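Profilin-2 (Mus musculus, PDB 2V8F) binds actin and proline-rich ligands such as the FH1 domain of the formin mDia1, and so probably takes part in controlling the actin cytoskeleton. Local coordinates at residues A[73-78]-A[123-128]. Residues are numbered along the deposited sequence; the frame is centred on the assembly and turned at random. Where two conformers were deposited one is given.
Sequences VIRDSL and GLNKKA
Arg75 and Asn125 meet over one face of the antiparallel sheet of the profilin fold. The C-terminal helix 121-137 lies on that face, with Leu124 and Ala128 on strand 100-105, and Arg75 reaches toward it from strand 69-77 across strand 85-90. The backbones stay well apart, 10.4 Å between Arg75 CA and Asn125 CA; the long side chain of Arg75 and the short amide of Asn125 span the gap. Arg75 suits this place because of its reach: CG lies anti to the backbone N (chi1 -163°), and a bend at chi3 (54°) turns the NH2 end toward the amide. The flat groups are turned 65° apart. Asp87, between them, holds both: its OD2 forms a salt bridge with Arg75 NH2, while Asn125 suits its place because ND2 has two hydrogens to give, to Asp87 OD1 and Thr85 OG1. Asp87 also faces Ile74 and Arg75 in a classic beta bulge. Asn125, partly covered, is the closer-packed side; Arg75 lies exposed, a sodium ion about 4 Å from its side chain, and was modelled in two conformers. In the one described, the nearest atoms are both donors, Arg75 NH2 and Asn125 ND2, 3.4 Å apart and not hydrogen-bonded, with ND2 at the guanidinium edge.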
ATOM      1  N   VAL A  73      16.562  18.080  10.533  1.00 17.42           N
ATOM      2  CA  VAL A  73      15.343  18.869  10.423  1.00 16.46           C
ATOM      3  C   VAL A  73      15.570  20.000   9.417  1.00 16.26           C
ATOM      4  O   VAL A  73      16.484  20.807   9.541  1.00 19.61           O
ATOM      5  CB  VAL A  73      14.847  19.443  11.761  1.00 18.16           C
ATOM      6  CG1 VAL A  73      13.604  20.276  11.545  1.00 18.74           C
ATOM      7  CG2 VAL A  73      14.603  18.280  12.698  1.00 19.76           C
ATOM      8  N   ILE A  74      14.745  20.004   8.398  1.00 16.27           N
ATOM      9  CA  ILE A  74      14.835  20.989   7.332  1.00 18.31           C
ATOM     10  C   ILE A  74      13.917  22.190   7.544  1.00 20.07           C
ATOM     11  O   ILE A  74      14.380  23.263   7.201  1.00 23.01           O
ATOM     12  CB  ILE A  74      14.510  20.295   5.984  1.00 20.21           C
ATOM     13  CG1 ILE A  74      15.358  19.012   5.893  1.00 20.82           C
ATOM     14  CG2 ILE A  74      14.696  21.182   4.783  1.00 22.05           C
ATOM     15  CD1 ILE A  74      16.844  19.223   6.027  1.00 22.09           C
ATOM     16  N   ARG A  75      12.729  21.948   8.049  1.00 17.70           N
ATOM     17  CA  ARG A  75      11.783  23.035   8.332  1.00 18.96           C
ATOM     18  C   ARG A  75      10.859  22.544   9.428  1.00 18.41           C
ATOM     19  O   ARG A  75      10.418  21.387   9.351  1.00 18.33           O
ATOM     20  CB  ARG A  75      11.012  23.418   7.095  0.54 21.01           C
ATOM     21  CG  ARG A  75      10.257  24.719   7.003  0.54 21.59           C
ATOM     22  CD  ARG A  75       9.747  25.069   5.611  0.54 24.30           C
ATOM     23  NE  ARG A  75       8.947  24.009   5.019  0.54 25.05           N
ATOM     24  CZ  ARG A  75       8.183  23.989   3.955  0.54 26.30           C
ATOM     25  NH1 ARG A  75       8.090  25.113   3.246  0.54 28.80           N
ATOM     26  NH2 ARG A  75       7.517  22.898   3.566  0.54 24.47           N
ATOM     27  N   ASP A  76      10.605  23.404  10.388  1.00 17.44           N
ATOM     28  CA  ASP A  76       9.684  23.092  11.470  1.00 15.79           C
ATOM     29  C   ASP A  76       8.492  24.049  11.459  1.00 15.30           C
ATOM     30  O   ASP A  76       8.710  25.210  11.836  1.00 18.50           O
ATOM     31  CB  ASP A  76      10.343  23.165  12.846  1.00 16.68           C
ATOM     32  CG  ASP A  76       9.333  22.914  13.958  1.00 17.37           C
ATOM     33  OD1 ASP A  76       8.387  22.175  13.678  1.00 16.96           O
ATOM     34  OD2 ASP A  76       9.522  23.539  15.036  1.00 16.69           O
ATOM     35  N   SER A  77       7.346  23.595  11.061  1.00 15.75           N
ATOM     36  CA  SER A  77       6.081  24.332  11.120  1.00 17.24           C
ATOM     37  C   SER A  77       5.051  23.533  11.907  1.00 15.47           C
ATOM     38  O   SER A  77       3.842  23.655  11.657  1.00 15.70           O
ATOM     39  CB  SER A  77       5.570  24.687   9.726  1.00 18.00           C
ATOM     40  OG  SER A  77       6.472  25.533   9.035  1.00 24.43           O
ATOM     41  N   LEU A  78       5.516  22.667  12.813  1.00 14.71           N
ATOM     42  CA  LEU A  78       4.607  21.685  13.409  1.00 13.79           C
ATOM     43  C   LEU A  78       3.479  22.311  14.241  1.00 13.34           C
ATOM     44  O   LEU A  78       2.393  21.765  14.328  1.00 14.94           O
ATOM     45  CB  LEU A  78       5.313  20.647  14.236  1.00 12.72           C
ATOM     46  CG  LEU A  78       4.589  19.294  14.278  1.00 13.58           C
ATOM     47  CD1 LEU A  78       4.665  18.574  12.957  1.00 13.42           C
ATOM     48  CD2 LEU A  78       5.166  18.450  15.428  1.00 14.50           C
ATOM     49  N   GLY A 123       6.178  17.835  -2.569  1.00 23.39           N
ATOM     50  CA  GLY A 123       5.072  16.921  -2.798  1.00 23.00           C
ATOM     51  C   GLY A 123       4.779  16.096  -1.551  1.00 21.99           C
ATOM     52  O   GLY A 123       3.644  15.816  -1.182  1.00 21.95           O
ATOM     53  N   LEU A 124       5.855  15.701  -0.882  1.00 18.42           N
ATOM     54  CA  LEU A 124       5.672  14.950   0.350  1.00 17.47           C
ATOM     55  C   LEU A 124       5.004  15.800   1.414  1.00 15.97           C
ATOM     56  O   LEU A 124       4.128  15.310   2.136  1.00 16.63           O
ATOM     57  CB  LEU A 124       7.001  14.465   0.842  1.00 17.02           C
ATOM     58  CG  LEU A 124       7.751  13.492  -0.040  1.00 17.93           C
ATOM     59  CD1 LEU A 124       9.140  13.211   0.528  1.00 18.69           C
ATOM     60  CD2 LEU A 124       7.051  12.168  -0.263  1.00 20.31           C
ATOM     61  N   ASN A 125       5.405  17.074   1.514  1.00 16.57           N
ATOM     62  CA  ASN A 125       4.803  17.978   2.480  1.00 16.57           C
ATOM     63  C   ASN A 125       3.326  18.122   2.212  1.00 17.07           C
ATOM     64  O   ASN A 125       2.517  18.056   3.139  1.00 17.20           O
ATOM     65  CB  ASN A 125       5.538  19.336   2.444  1.00 18.22           C
ATOM     66  CG  ASN A 125       4.962  20.267   3.506  1.00 19.20           C
ATOM     67  OD1 ASN A 125       3.931  20.908   3.298  1.00 20.04           O
ATOM     68  ND2 ASN A 125       5.662  20.294   4.642  1.00 19.12           N
ATOM     69  N   LYS A 126       2.940  18.259   0.955  1.00 18.01           N
ATOM     70  CA  LYS A 126       1.528  18.437   0.611  1.00 19.99           C
ATOM     71  C   LYS A 126       0.749  17.207   1.035  1.00 15.98           C
ATOM     72  O   LYS A 126      -0.343  17.275   1.588  1.00 18.32           O
ATOM     73  CB  LYS A 126       1.431  18.733  -0.893  0.51 22.63           C
ATOM     74  CG  LYS A 126       1.810  20.119  -1.381  0.51 23.24           C
ATOM     75  CD  LYS A 126       2.145  20.135  -2.867  0.51 25.58           C
ATOM     76  CE  LYS A 126       2.298  21.518  -3.445  0.51 28.44           C
ATOM     77  NZ  LYS A 126       1.721  22.587  -2.577  0.51 31.45           N
ATOM     78  N   LYS A 127       1.296  16.023   0.788  1.00 16.76           N
ATOM     79  CA  LYS A 127       0.675  14.770   1.203  1.00 16.54           C
ATOM     80  C   LYS A 127       0.448  14.682   2.701  1.00 15.39           C
ATOM     81  O   LYS A 127      -0.630  14.352   3.170  1.00 14.43           O
ATOM     82  CB  LYS A 127       1.602  13.634   0.764  0.52 19.24           C
ATOM     83  CG  LYS A 127       1.088  12.224   0.957  0.52 20.59           C
ATOM     84  CD  LYS A 127       1.960  11.179   0.276  0.52 22.11           C
ATOM     85  CE  LYS A 127       1.803  11.215  -1.237  0.52 25.13           C
ATOM     86  NZ  LYS A 127       0.515  10.617  -1.704  0.52 27.44           N
ATOM     87  N   ALA A 128       1.489  14.995   3.469  1.00 13.22           N
ATOM     88  CA  ALA A 128       1.394  14.977   4.915  1.00 13.30           C
ATOM     89  C   ALA A 128       0.392  16.017   5.446  1.00 12.86           C
ATOM     90  O   ALA A 128      -0.403  15.773   6.360  1.00 13.52           O
ATOM     91  CB  ALA A 128       2.753  15.135   5.603  1.00 13.93           C
TER